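Local atomic coordinates of Two-component system sensor histidine kinase (Bacteroides thetaiotaomicron, PDB entry 3VA6), a protein that probably acts as a hybrid two-component sensor histidine kinase, its extracellular region comprising beta-propellers and a beta-sandwich, and transfers a phosphoryl group from ATP to a protein histidine. Residues Q11-Y16 with L302-S307; L674-S679 with L742-L747; N689-R694 with L724-L729. All coordinates share one frame; numbering follows the deposited sequence.

Contact 1: Q11-Y16 with L302-S307; sequences QFDNIY and LSRYNS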
loop_
_atom_site.group_PDB
_atom_site.type_symbol
_atom_site.label_atom_id
_atom_site.label_comp_id
_atom_site.label_asym_id
_atom_site.label_seq_id
_atom_site.Cartn_x
_atom_site.Cartn_y
_atom_site.Cartn_z
ATOM N N GLN A 11 21.448 -9.073 4.349
ATOM C CA GLN A 11 20.937 -10.383 4.803
ATOM C C GLN A 11 19.737 -10.844 3.974
ATOM O O GLN A 11 18.992 -10.036 3.465
ATOM C CB GLN A 11 20.511 -10.304 6.268
ATOM C CG GLN A 11 21.503 -9.544 7.142
ATOM C CD GLN A 11 21.458 -9.934 8.611
ATOM O OE1 GLN A 11 20.550 -10.662 9.044
ATOM N NE2 GLN A 11 22.441 -9.455 9.388
ATOM N N PHE A 12 19.553 -12.156 3.861
ATOM C CA PHE A 12 18.470 -12.726 3.050
ATOM C C PHE A 12 17.798 -13.882 3.759
ATOM O O PHE A 12 18.363 -14.473 4.681
ATOM C CB PHE A 12 19.016 -13.226 1.712
ATOM C CG PHE A 12 19.677 -12.153 0.906
ATOM C CD1 PHE A 12 21.024 -11.861 1.086
ATOM C CD2 PHE A 12 18.948 -11.405 -0.006
ATOM C CE1 PHE A 12 21.635 -10.855 0.368
ATOM C CE2 PHE A 12 19.560 -10.394 -0.737
ATOM C CZ PHE A 12 20.905 -10.116 -0.543
ATOM N N ASP A 13 16.580 -14.199 3.346
ATOM C CA ASP A 13 15.945 -15.397 3.842
ATOM C C ASP A 13 15.855 -16.335 2.632
ATOM O O ASP A 13 15.205 -16.057 1.624
ATOM C CB ASP A 13 14.665 -15.047 4.671
ATOM C CG ASP A 13 13.376 -15.573 4.077
ATOM O OD1 ASP A 13 12.723 -16.464 4.699
ATOM O OD2 ASP A 13 12.991 -15.071 3.001
ATOM N N ASN A 14 16.642 -17.399 2.711
ATOM C CA ASN A 14 16.887 -18.322 1.595
ATOM C C ASN A 14 15.934 -19.523 1.559
ATOM O O ASN A 14 15.654 -20.146 2.589
ATOM C CB ASN A 14 18.335 -18.781 1.649
ATOM C CG ASN A 14 19.301 -17.630 1.469
ATOM O OD1 ASN A 14 19.077 -16.727 0.645
ATOM N ND2 ASN A 14 20.359 -17.627 2.257
ATOM N N ILE A 15 15.444 -19.811 0.352
ATOM C CA ILE A 15 14.346 -20.747 0.117
ATOM C C ILE A 15 14.778 -21.731 -0.958
ATOM O O ILE A 15 15.343 -21.337 -1.984
ATOM C CB ILE A 15 13.081 -19.994 -0.362
ATOM C CG1 ILE A 15 12.687 -18.919 0.660
ATOM C CG2 ILE A 15 11.933 -20.957 -0.611
ATOM C CD1 ILE A 15 11.569 -17.993 0.233
ATOM N N TYR A 16 14.526 -23.012 -0.721
ATOM C CA TYR A 16 15.018 -24.073 -1.605
ATOM C C TYR A 16 13.881 -25.009 -2.038
ATOM O O TYR A 16 12.901 -25.204 -1.329
ATOM C CB TYR A 16 16.143 -24.829 -0.928
ATOM C CG TYR A 16 17.328 -23.949 -0.580
ATOM C CD1 TYR A 16 17.556 -23.533 0.720
ATOM C CD2 TYR A 16 18.221 -23.535 -1.555
ATOM C CE1 TYR A 16 18.640 -22.730 1.045
ATOM C CE2 TYR A 16 19.303 -22.727 -1.247
ATOM C CZ TYR A 16 19.511 -22.324 0.060
ATOM O OH TYR A 16 20.603 -21.527 0.367
ATOM N N LEU A 302 15.346 -14.206 -0.787
ATOM C CA LEU A 302 14.323 -13.181 -0.581
ATOM C C LEU A 302 14.895 -12.046 0.248
ATOM O O LEU A 302 15.384 -12.273 1.366
ATOM C CB LEU A 302 13.108 -13.777 0.147
ATOM C CG LEU A 302 12.001 -12.855 0.660
ATOM C CD1 LEU A 302 11.278 -12.164 -0.486
ATOM C CD2 LEU A 302 11.045 -13.689 1.490
ATOM N N SER A 303 14.821 -10.827 -0.292
ATOM C CA SER A 303 15.133 -9.647 0.488
ATOM C C SER A 303 13.850 -8.919 0.831
ATOM O O SER A 303 13.181 -8.375 -0.035
ATOM C CB SER A 303 16.088 -8.713 -0.248
ATOM O OG SER A 303 16.529 -7.695 0.646
ATOM N N ARG A 304 13.506 -8.935 2.107
ATOM C CA ARG A 304 12.276 -8.322 2.565
ATOM C C ARG A 304 12.414 -6.829 2.525
ATOM O O ARG A 304 13.442 -6.303 2.950
ATOM C CB ARG A 304 11.932 -8.749 3.995
ATOM C CG ARG A 304 11.657 -10.231 4.143
ATOM C CD ARG A 304 11.287 -10.570 5.581
ATOM N NE ARG A 304 12.096 -11.695 6.016
ATOM C CZ ARG A 304 13.154 -11.588 6.828
ATOM N NH1 ARG A 304 13.498 -10.401 7.360
ATOM N NH2 ARG A 304 13.876 -12.681 7.139
ATOM N N TYR A 305 11.386 -6.169 1.976
ATOM C CA TYR A 305 11.175 -4.729 2.138
ATOM C C TYR A 305 10.607 -4.431 3.502
ATOM O O TYR A 305 9.808 -5.205 4.035
ATOM C CB TYR A 305 10.205 -4.184 1.091
ATOM C CG TYR A 305 10.357 -2.702 0.914
ATOM C CD1 TYR A 305 11.552 -2.180 0.395
ATOM C CD2 TYR A 305 9.341 -1.805 1.291
ATOM C CE1 TYR A 305 11.735 -0.814 0.240
ATOM C CE2 TYR A 305 9.511 -0.425 1.145
ATOM C CZ TYR A 305 10.706 0.073 0.616
ATOM O OH TYR A 305 10.945 1.424 0.453
ATOM N N ASN A 306 10.975 -3.273 4.038
ATOM C CA ASN A 306 10.614 -2.903 5.406
ATOM C C ASN A 306 10.280 -1.425 5.561
ATOM O O ASN A 306 11.150 -0.571 5.405
ATOM C CB ASN A 306 11.776 -3.253 6.346
ATOM C CG ASN A 306 11.680 -4.667 6.903
ATOM O OD1 ASN A 306 10.766 -5.469 6.534
ATOM N ND2 ASN A 306 12.636 -5.000 7.800
ATOM N N SER A 307 9.024 -1.121 5.886
ATOM C CA SER A 307 8.631 0.282 6.109
ATOM C C SER A 307 7.888 0.482 7.435
ATOM O O SER A 307 7.821 1.602 7.962
ATOM C CB SER A 307 7.814 0.840 4.940
ATOM O OG SER A 307 7.339 2.138 5.293
#

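Contact 2: L674-S679 with L742-L747; sequences LSFELS and LNIRIL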
loop_
_atom_site.group_PDB
_atom_site.type_symbol
_atom_site.label_atom_id
_atom_site.label_comp_id
_atom_site.label_asym_id
_atom_site.label_seq_id
_atom_site.Cartn_x
_atom_site.Cartn_y
_atom_site.Cartn_z
ATOM N N LEU A 674 -7.914 -35.702 7.506
ATOM C CA LEU A 674 -7.594 -34.478 6.805
ATOM C C LEU A 674 -6.482 -33.653 7.469
ATOM O O LEU A 674 -6.377 -33.552 8.695
ATOM C CB LEU A 674 -8.863 -33.632 6.669
ATOM C CG LEU A 674 -10.066 -34.432 6.186
ATOM C CD1 LEU A 674 -11.311 -33.577 6.266
ATOM C CD2 LEU A 674 -9.842 -34.983 4.782
ATOM N N SER A 675 -5.654 -33.070 6.617
ATOM C CA SER A 675 -4.706 -32.056 7.031
ATOM C C SER A 675 -4.919 -30.814 6.175
ATOM O O SER A 675 -5.526 -30.875 5.086
ATOM C CB SER A 675 -3.265 -32.574 6.941
ATOM O OG SER A 675 -2.874 -33.212 8.149
ATOM N N PHE A 676 -4.489 -29.676 6.711
ATOM C CA PHE A 676 -4.740 -28.386 6.077
ATOM C C PHE A 676 -3.532 -27.494 6.303
ATOM O O PHE A 676 -2.970 -27.482 7.407
ATOM C CB PHE A 676 -5.973 -27.701 6.687
ATOM C CG PHE A 676 -7.255 -28.481 6.560
ATOM C CD1 PHE A 676 -7.739 -29.215 7.626
ATOM C CD2 PHE A 676 -8.007 -28.430 5.395
ATOM C CE1 PHE A 676 -8.924 -29.913 7.527
ATOM C CE2 PHE A 676 -9.202 -29.120 5.287
ATOM C CZ PHE A 676 -9.659 -29.864 6.358
ATOM N N GLU A 677 -3.130 -26.743 5.276
ATOM C CA GLU A 677 -2.034 -25.769 5.407
ATOM C C GLU A 677 -2.601 -24.347 5.217
ATOM O O GLU A 677 -3.341 -24.086 4.260
ATOM C CB GLU A 677 -0.881 -26.088 4.440
ATOM C CG GLU A 677 0.017 -27.224 4.919
ATOM C CD GLU A 677 1.193 -27.541 3.993
ATOM O OE1 GLU A 677 1.533 -26.730 3.106
ATOM O OE2 GLU A 677 1.789 -28.610 4.154
ATOM N N LEU A 678 -2.266 -23.439 6.132
ATOM C CA LEU A 678 -2.807 -22.088 6.098
ATOM C C LEU A 678 -1.707 -21.077 5.886
ATOM O O LEU A 678 -0.570 -21.337 6.220
ATOM C CB LEU A 678 -3.562 -21.778 7.389
ATOM C CG LEU A 678 -2.751 -21.749 8.703
ATOM C CD1 LEU A 678 -1.902 -20.489 8.892
ATOM C CD2 LEU A 678 -3.700 -21.905 9.888
ATOM N N SER A 679 -2.064 -19.917 5.332
ATOM C CA SER A 679 -1.119 -18.819 5.130
ATOM C C SER A 679 -1.839 -17.509 4.934
ATOM O O SER A 679 -2.885 -17.465 4.289
ATOM C CB SER A 679 -0.239 -19.089 3.898
ATOM O OG SER A 679 0.761 -18.091 3.706
ATOM N N LEU A 742 -14.137 -22.838 6.436
ATOM C CA LEU A 742 -14.298 -23.928 5.465
ATOM C C LEU A 742 -15.394 -24.877 5.940
ATOM O O LEU A 742 -15.198 -25.591 6.933
ATOM C CB LEU A 742 -13.005 -24.737 5.322
ATOM C CG LEU A 742 -13.066 -25.934 4.363
ATOM C CD1 LEU A 742 -13.122 -25.446 2.936
ATOM C CD2 LEU A 742 -11.920 -26.909 4.530
ATOM N N ASN A 743 -16.519 -24.915 5.235
ATOM C CA ASN A 743 -17.519 -25.920 5.519
ATOM C C ASN A 743 -17.017 -27.276 4.991
ATOM O O ASN A 743 -16.492 -27.375 3.861
ATOM C CB ASN A 743 -18.831 -25.538 4.892
ATOM C CG ASN A 743 -19.412 -24.273 5.494
ATOM O OD1 ASN A 743 -19.824 -24.254 6.651
ATOM N ND2 ASN A 743 -19.473 -23.212 4.705
ATOM N N ILE A 744 -17.134 -28.300 5.850
ATOM C CA ILE A 744 -16.733 -29.664 5.522
ATOM C C ILE A 744 -17.852 -30.645 5.822
ATOM O O ILE A 744 -18.355 -30.693 6.930
ATOM C CB ILE A 744 -15.556 -30.127 6.377
ATOM C CG1 ILE A 744 -14.384 -29.170 6.220
ATOM C CG2 ILE A 744 -15.208 -31.568 6.032
ATOM C CD1 ILE A 744 -13.204 -29.554 7.109
ATOM N N ARG A 745 -18.233 -31.435 4.832
ATOM C CA ARG A 745 -19.201 -32.503 5.031
ATOM C C ARG A 745 -18.556 -33.849 4.680
ATOM O O ARG A 745 -18.031 -34.019 3.578
ATOM C CB ARG A 745 -20.444 -32.269 4.175
ATOM C CG ARG A 745 -21.365 -33.471 4.133
ATOM C CD ARG A 745 -22.689 -33.171 3.450
ATOM N NE ARG A 745 -23.745 -34.067 3.935
ATOM C CZ ARG A 745 -24.883 -34.315 3.289
ATOM N NH1 ARG A 745 -25.139 -33.747 2.101
ATOM N NH2 ARG A 745 -25.777 -35.152 3.823
ATOM N N ILE A 746 -18.594 -34.784 5.626
ATOM C CA ILE A 746 -18.137 -36.143 5.387
ATOM C C ILE A 746 -19.396 -36.933 5.111
ATOM O O ILE A 746 -20.307 -36.935 5.934
ATOM C CB ILE A 746 -17.360 -36.714 6.609
ATOM C CG1 ILE A 746 -16.180 -35.803 6.991
ATOM C CG2 ILE A 746 -16.850 -38.125 6.337
ATOM C CD1 ILE A 746 -15.162 -35.573 5.893
ATOM N N LEU A 747 -19.473 -37.562 3.940
ATOM C CA LEU A 747 -20.710 -38.227 3.523
ATOM C C LEU A 747 -20.781 -39.642 4.032
ATOM O O LEU A 747 -19.785 -40.366 3.973
ATOM C CB LEU A 747 -20.828 -38.265 2.004
ATOM C CG LEU A 747 -21.061 -36.941 1.308
ATOM C CD1 LEU A 747 -20.488 -37.017 -0.103
ATOM C CD2 LEU A 747 -22.540 -36.592 1.340
#

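Contact 3: N689-R694 with L724-L729; sequences NKFVYR and LIISKL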
loop_
_atom_site.group_PDB
_atom_site.type_symbol
_atom_site.label_atom_id
_atom_site.label_comp_id
_atom_site.label_asym_id
_atom_site.label_seq_id
_atom_site.Cartn_x
_atom_site.Cartn_y
_atom_site.Cartn_z
ATOM N N ASN A 689 2.792 -14.371 11.953
ATOM C CA ASN A 689 1.627 -14.084 12.809
ATOM C C ASN A 689 1.133 -15.355 13.439
ATOM O O ASN A 689 1.394 -16.449 12.934
ATOM C CB ASN A 689 0.507 -13.420 12.015
ATOM C CG ASN A 689 0.968 -12.133 11.359
ATOM O OD1 ASN A 689 1.328 -11.175 12.029
ATOM N ND2 ASN A 689 1.037 -12.140 10.031
ATOM N N LYS A 690 0.451 -15.231 14.561
ATOM C CA LYS A 690 -0.019 -16.420 15.257
ATOM C C LYS A 690 -1.480 -16.692 14.930
ATOM O O LYS A 690 -2.244 -15.776 14.602
ATOM C CB LYS A 690 0.198 -16.287 16.757
ATOM C CG LYS A 690 1.666 -16.136 17.127
ATOM C CD LYS A 690 1.982 -16.684 18.506
ATOM C CE LYS A 690 3.481 -16.639 18.819
ATOM N NZ LYS A 690 4.040 -15.256 18.812
ATOM N N PHE A 691 -1.853 -17.964 14.985
ATOM C CA PHE A 691 -3.212 -18.351 14.670
ATOM C C PHE A 691 -3.825 -19.290 15.691
ATOM O O PHE A 691 -3.139 -19.990 16.423
ATOM C CB PHE A 691 -3.255 -18.976 13.280
ATOM C CG PHE A 691 -2.769 -18.056 12.214
ATOM C CD1 PHE A 691 -3.641 -17.204 11.570
ATOM C CD2 PHE A 691 -1.436 -18.020 11.879
ATOM C CE1 PHE A 691 -3.185 -16.333 10.598
ATOM C CE2 PHE A 691 -0.972 -17.160 10.911
ATOM C CZ PHE A 691 -1.840 -16.315 10.268
ATOM N N VAL A 692 -5.144 -19.279 15.722
ATOM C CA VAL A 692 -5.915 -20.262 16.448
ATOM C C VAL A 692 -6.826 -20.936 15.447
ATOM O O VAL A 692 -7.028 -20.421 14.348
ATOM C CB VAL A 692 -6.699 -19.627 17.599
ATOM C CG1 VAL A 692 -5.749 -19.317 18.739
ATOM C CG2 VAL A 692 -7.416 -18.365 17.152
ATOM N N TYR A 693 -7.331 -22.113 15.786
ATOM C CA TYR A 693 -8.192 -22.866 14.871
ATOM C C TYR A 693 -9.114 -23.783 15.666
ATOM O O TYR A 693 -8.779 -24.197 16.775
ATOM C CB TYR A 693 -7.349 -23.660 13.869
ATOM C CG TYR A 693 -6.628 -24.850 14.460
ATOM C CD1 TYR A 693 -5.487 -24.689 15.238
ATOM C CD2 TYR A 693 -7.085 -26.138 14.248
ATOM C CE1 TYR A 693 -4.827 -25.779 15.777
ATOM C CE2 TYR A 693 -6.436 -27.232 14.795
ATOM C CZ TYR A 693 -5.315 -27.045 15.556
ATOM O OH TYR A 693 -4.681 -28.131 16.073
ATOM N N ARG A 694 -10.300 -24.045 15.134
ATOM C CA ARG A 694 -11.209 -24.996 15.767
ATOM C C ARG A 694 -12.062 -25.663 14.720
ATOM O O ARG A 694 -12.301 -25.081 13.657
ATOM C CB ARG A 694 -12.096 -24.314 16.806
ATOM C CG ARG A 694 -13.043 -23.296 16.222
ATOM C CD ARG A 694 -13.442 -22.274 17.256
ATOM N NE ARG A 694 -14.426 -22.771 18.204
ATOM C CZ ARG A 694 -14.649 -22.234 19.403
ATOM N NH1 ARG A 694 -13.938 -21.200 19.833
ATOM N NH2 ARG A 694 -15.574 -22.753 20.196
ATOM N N LEU A 724 -14.338 -25.763 9.718
ATOM C CA LEU A 724 -12.997 -25.403 10.190
ATOM C C LEU A 724 -12.952 -23.871 10.223
ATOM O O LEU A 724 -13.176 -23.226 9.196
ATOM C CB LEU A 724 -11.916 -25.951 9.266
ATOM C CG LEU A 724 -10.457 -25.660 9.683
ATOM C CD1 LEU A 724 -10.071 -26.361 10.983
ATOM C CD2 LEU A 724 -9.490 -26.072 8.576
ATOM N N ILE A 725 -12.684 -23.285 11.385
ATOM C CA ILE A 725 -12.592 -21.838 11.499
ATOM C C ILE A 725 -11.167 -21.452 11.870
ATOM O O ILE A 725 -10.655 -21.926 12.874
ATOM C CB ILE A 725 -13.584 -21.335 12.548
ATOM C CG1 ILE A 725 -15.038 -21.581 12.072
ATOM C CG2 ILE A 725 -13.358 -19.856 12.824
ATOM C CD1 ILE A 725 -16.031 -21.857 13.179
ATOM N N ILE A 726 -10.492 -20.657 11.042
ATOM C CA ILE A 726 -9.134 -20.217 11.370
ATOM C C ILE A 726 -9.125 -18.723 11.580
ATOM O O ILE A 726 -9.726 -17.982 10.818
ATOM C CB ILE A 726 -8.109 -20.543 10.268
ATOM C CG1 ILE A 726 -8.009 -22.050 10.057
ATOM C CG2 ILE A 726 -6.754 -19.959 10.625
ATOM C CD1 ILE A 726 -7.043 -22.425 8.966
ATOM N N SER A 727 -8.402 -18.287 12.602
ATOM C CA SER A 727 -8.351 -16.888 12.974
ATOM C C SER A 727 -6.943 -16.472 13.341
ATOM O O SER A 727 -6.183 -17.250 13.910
ATOM C CB SER A 727 -9.278 -16.642 14.153
ATOM O OG SER A 727 -10.332 -15.767 13.806
ATOM N N LYS A 728 -6.610 -15.230 13.016
ATOM C CA LYS A 728 -5.318 -14.662 13.368
ATOM C C LYS A 728 -5.417 -14.131 14.778
ATOM O O LYS A 728 -6.396 -13.487 15.152
ATOM C CB LYS A 728 -4.902 -13.576 12.357
ATOM C CG LYS A 728 -4.411 -12.264 12.944
ATOM C CD LYS A 728 -2.976 -11.909 12.570
ATOM C CE LYS A 728 -2.683 -10.439 12.921
ATOM N NZ LYS A 728 -3.532 -9.432 12.192
ATOM N N LEU A 729 -4.411 -14.438 15.573
ATOM C CA LEU A 729 -4.341 -13.881 16.896
ATOM C C LEU A 729 -4.075 -12.391 16.754
ATOM O O LEU A 729 -3.037 -11.983 16.231
ATOM C CB LEU A 729 -3.275 -14.579 17.746
ATOM C CG LEU A 729 -3.774 -15.384 18.955
ATOM C CD1 LEU A 729 -5.141 -16.015 18.783
ATOM C CD2 LEU A 729 -2.744 -16.450 19.279
#

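Contact 1: Q11-Y16 with L302-S307
Asp13 and Leu302 pair across neighbouring strands as an antiparallel hydrogen-bonded pair and illustrate how the N-terminal end of a chain can be sewn onto a distant strand. Asp13 N donates to Leu302 O over 3.0 Å, almost straight (172° at the hydrogen), and the return bond, from Leu302 N to Asp13 O, is also 3.0 Å. Both side chains run side by side on the same face of the sheet. The ring of Phe12, with CG anti to the carbonyl carbon (chi1 -59°), presents an edge to Leu302 O, 3.9 Å from CD2, and brings CE2 within 3.9 Å of Ser303 CB. Farther out, Arg304 bends at chi3, laying NH2 3.5 Å from Asp13 CB. The charge of Arg304 is met by a salt bridge to Asp686, which links this edge of the propeller to the C-terminal region. Ile15 reaches past strand 299-303 to Trp293 of strand 292-296. Strand 13-15 is the outermost strand of a four-stranded blade, beside 299-303 and then 292-296 and 281-286; its pairing with 299-303 is the Velcro-like closure of the first of the two propellers.

Contact 2: L674-S679 with L742-L747
Phe676 meets Leu742 and Ile744 between two stacked sheets, and its side chain can be traced atom by atom into the apolar layer between them. CB leaves the backbone of strand 674-679 toward strand 740-746. The first torsion sets CG anti to the carbonyl carbon and beside the backbone N (chi1 -60°), which carries the ring across the interior. Over one face of the ring, CD2 of Leu724, a residue of the strand next to 740-746, lies 3.7 Å from CD1. From that same side, Leu742 CD2 comes within 3.6 Å of CE2, a methyl that approaches the ring obliquely, neither squarely over its face nor at its edge. The tip, CZ, reaches Ile744 CD1 at 3.6 Å, the phenylalanine and the isoleucine arriving from opposite directions. Two residues earlier on the same strand, Leu674 repeats the pattern more loosely: its CD1 is 4.4 Å from Ile744 CG2 and, at the same distance, from Ile746 CD1. Every one of these residues is buried and the contact is wholly apolar. Alternation does the sorting, since Leu674 and Phe676 point inward while Glu677 turns to the opposite side of its sheet and forms a salt bridge with Arg711. The strand axes approach no closer than 12.1 Å and run nearly antiparallel (166°), so side chains alone bridge them. Such face-to-face packing of two sheets is the signature of a beta-sandwich, here the immunoglobulin-like fold expected of a Y_Y_Y domain.

Contact 3: N689-R694 with L724-L729
The Phe691 ring turns its edge to the backbone of strand 720-728: Ser727 O lies near the ring plane, 3.5 Å from CD1, while Lys728 CA and Ile726 CG2 approach obliquely. CE1 touches Lys728 CB at 3.7 Å. The Tyr693 ring, two residues on, takes Leu724 CD1 at its edge, 4.4 Å from CD2; its chi1 of 72° places CG between the backbone N and the carbonyl carbon, and the ring leads away from the partner strand. Arg694 lies on the other face of the sheet, with Val692 and Ser727, and its guanidinium makes a cation-pi contact with Trp702. Five backbone hydrogen bonds join the strands. Ser727 O accepts from Val692 N at 2.9 Å, and Val692 O takes Ser727 N in return; Arg694 and Ile725 are joined by the same reciprocal pattern, and Leu729 N closes the end on Lys690 O. Val692 CG1 meets Leu729 CD1 at 3.4 Å, the two side chains crossing at about a right angle. Ser727 OG bonds to Ser736 O. Strand 691-696 lies between 703-705 and 720-728, which in turn borders 740-746; Phe691 and Ile726 pack inward against Leu678 of the facing sheet.

Overall arrangement
The three contacts set edge closure, sheet formation and sheet stacking side by side. Contact 1 belongs to a propeller blade, with centres about 31 and 25 Å from contacts 2 and 3 and no touch to either; it is partly buried and rests on one bridged backbone pair. Contacts 2 and 3 share the C-terminal sandwich, contact 3 nested within the chain loop that contact 2 closes. Contact 3, partly buried, knits neighbouring strands within one sheet; one face is turned to the facing sheet, and the other mixes apolar residues with Ser727 and Arg694. Contact 2 is fully buried between the sheets and depends on hydrocarbon packing. A probable hydrogen bond between Leu742 O and Leu724 N joins the two.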